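Side-chain contact in pentafunctional AROM polypeptide (Schizosaccharomyces pombe, PDB 5SWV), which probably catalyses, in the part crystallised, two successive steps of the shikimate pathway: dehydration of 3-dehydroquinate and NADPH-dependent reduction of 3-dehydroshikimate to shikimate: residues 270-275 against 523-528. Residues are numbered along the deposited sequence; the frame is centred on the assembly and turned at random.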
# COMPACT_ATOMS: atom_id res chain seq x y z
N HIS A 270 -4.71 -8.63 -14.09
CA HIS A 270 -4.12 -7.33 -14.41
C HIS A 270 -4.99 -6.46 -15.34
O HIS A 270 -5.04 -5.25 -15.15
CB HIS A 270 -2.71 -7.52 -14.96
CG HIS A 270 -1.75 -8.07 -13.95
ND1 HIS A 270 -0.93 -7.27 -13.19
CD2 HIS A 270 -1.49 -9.34 -13.56
CE1 HIS A 270 -0.20 -8.02 -12.38
NE2 HIS A 270 -0.53 -9.28 -12.58
N SER A 271 -5.67 -7.08 -16.30
CA SER A 271 -6.66 -6.39 -17.17
C SER A 271 -7.68 -5.66 -16.33
O SER A 271 -7.96 -4.49 -16.57
CB SER A 271 -7.43 -7.37 -18.07
OG SER A 271 -6.62 -7.89 -19.10
N THR A 272 -8.24 -6.39 -15.36
CA THR A 272 -9.20 -5.83 -14.42
C THR A 272 -8.59 -4.68 -13.64
O THR A 272 -9.22 -3.65 -13.51
CB THR A 272 -9.74 -6.90 -13.45
OG1 THR A 272 -10.30 -7.97 -14.21
CG2 THR A 272 -10.81 -6.34 -12.56
N ALA A 273 -7.37 -4.82 -13.16
CA ALA A 273 -6.74 -3.74 -12.40
C ALA A 273 -6.62 -2.43 -13.21
O ALA A 273 -6.89 -1.35 -12.68
CB ALA A 273 -5.38 -4.17 -11.88
N TYR A 274 -6.24 -2.54 -14.49
CA TYR A 274 -6.11 -1.36 -15.36
C TYR A 274 -7.45 -0.63 -15.50
O TYR A 274 -7.52 0.60 -15.43
CB TYR A 274 -5.63 -1.72 -16.77
CG TYR A 274 -4.37 -2.57 -16.84
CD1 TYR A 274 -3.28 -2.31 -16.01
CD2 TYR A 274 -4.26 -3.61 -17.75
CE1 TYR A 274 -2.15 -3.08 -16.06
CE2 TYR A 274 -3.12 -4.38 -17.81
CZ TYR A 274 -2.07 -4.12 -16.96
OH TYR A 274 -0.92 -4.87 -17.02
N GLU A 275 -8.49 -1.42 -15.69
CA GLU A 275 -9.84 -0.94 -15.90
C GLU A 275 -10.37 -0.20 -14.68
O GLU A 275 -10.96 0.84 -14.82
CB GLU A 275 -10.75 -2.12 -16.20
CG GLU A 275 -12.07 -1.76 -16.83
CD GLU A 275 -13.14 -2.83 -16.62
OE1 GLU A 275 -12.81 -4.00 -16.28
OE2 GLU A 275 -14.34 -2.48 -16.81
N ASP A 523 -11.04 -7.16 -3.70
CA ASP A 523 -12.37 -7.77 -3.89
C ASP A 523 -12.85 -7.89 -5.33
O ASP A 523 -13.18 -8.99 -5.77
CB ASP A 523 -13.43 -6.99 -3.11
CG ASP A 523 -13.43 -7.30 -1.62
OD1 ASP A 523 -12.63 -8.14 -1.13
OD2 ASP A 523 -14.27 -6.69 -0.93
N ALA A 524 -12.89 -6.77 -6.06
CA ALA A 524 -13.38 -6.77 -7.44
C ALA A 524 -12.44 -7.47 -8.40
O ALA A 524 -12.88 -8.03 -9.40
CB ALA A 524 -13.66 -5.35 -7.93
N VAL A 525 -11.14 -7.45 -8.11
CA VAL A 525 -10.18 -8.15 -8.94
C VAL A 525 -10.29 -9.65 -8.73
O VAL A 525 -10.17 -10.43 -9.67
CB VAL A 525 -8.74 -7.69 -8.66
CG1 VAL A 525 -7.75 -8.48 -9.49
CG2 VAL A 525 -8.58 -6.21 -8.99
N TYR A 526 -10.53 -10.05 -7.48
CA TYR A 526 -10.76 -11.45 -7.13
C TYR A 526 -12.06 -11.98 -7.77
O TYR A 526 -12.09 -13.09 -8.28
CB TYR A 526 -10.76 -11.60 -5.59
CG TYR A 526 -10.99 -13.00 -5.07
CD1 TYR A 526 -12.28 -13.50 -4.91
CD2 TYR A 526 -9.92 -13.83 -4.75
CE1 TYR A 526 -12.51 -14.79 -4.45
CE2 TYR A 526 -10.13 -15.12 -4.29
CZ TYR A 526 -11.43 -15.59 -4.14
OH TYR A 526 -11.65 -16.86 -3.68
N GLN A 527 -13.13 -11.17 -7.77
CA GLN A 527 -14.42 -11.60 -8.36
C GLN A 527 -14.36 -11.98 -9.84
O GLN A 527 -15.11 -12.86 -10.27
CB GLN A 527 -15.54 -10.55 -8.14
CG GLN A 527 -16.11 -10.48 -6.71
CD GLN A 527 -16.39 -11.86 -6.08
OE1 GLN A 527 -16.96 -12.75 -6.73
NE2 GLN A 527 -15.97 -12.05 -4.82
N LYS A 528 -13.48 -11.31 -10.59
CA LYS A 528 -13.28 -11.58 -12.01
C LYS A 528 -12.28 -12.71 -12.28
O LYS A 528 -12.40 -13.44 -13.27
CB LYS A 528 -12.89 -10.29 -12.76
CG LYS A 528 -14.06 -9.31 -12.87
CD LYS A 528 -13.86 -8.16 -13.86
CE LYS A 528 -13.73 -8.61 -15.32
NZ LYS A 528 -14.89 -9.44 -15.75
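Thr272 points at helix 522-530 and fits between Val525 and Lys528, residues one turn apart on that helix. Its methyl, placed anti to the backbone N (chi1 -56° for OG1), is directed to the Val525 side: CG2 lies 4.1 Å from Val525 CA and 4.2 Å from Val525 CG2, and comes equally near the carbonyl oxygen of Ala524. The aliphatic chain of Lys528 runs obliquely across the threonine, CD touching both branches, 3.6 Å from Thr272 OG1 and 3.8 Å from Thr272 CG2. OG1 is hydrogen-bonded to Ile268 O in its own helix; its contact with Lys528 CD and CE is van der Waals. The axes of segments 270-275 and 523-528 approach to 9.2 Å, at 140° between their N-to-C directions. Here the last helix, whose sequence falls in the C-terminal family of shikimate dehydrogenase, returns to pack on the substrate-binding domain. Val525 extends the apolar side onto Leu269 and Leu276. At the more solvent-accessible margin, Lys528 CG anti to the carbonyl carbon and an extended chi2 bring CD to Thr272; the chi3 bend keeps CE beside OG1, and chi4 directs NZ beyond it, 5.8 Å from Glu275 OE1, too far for a salt bridge, and into a long, weak ion pair with Glu531.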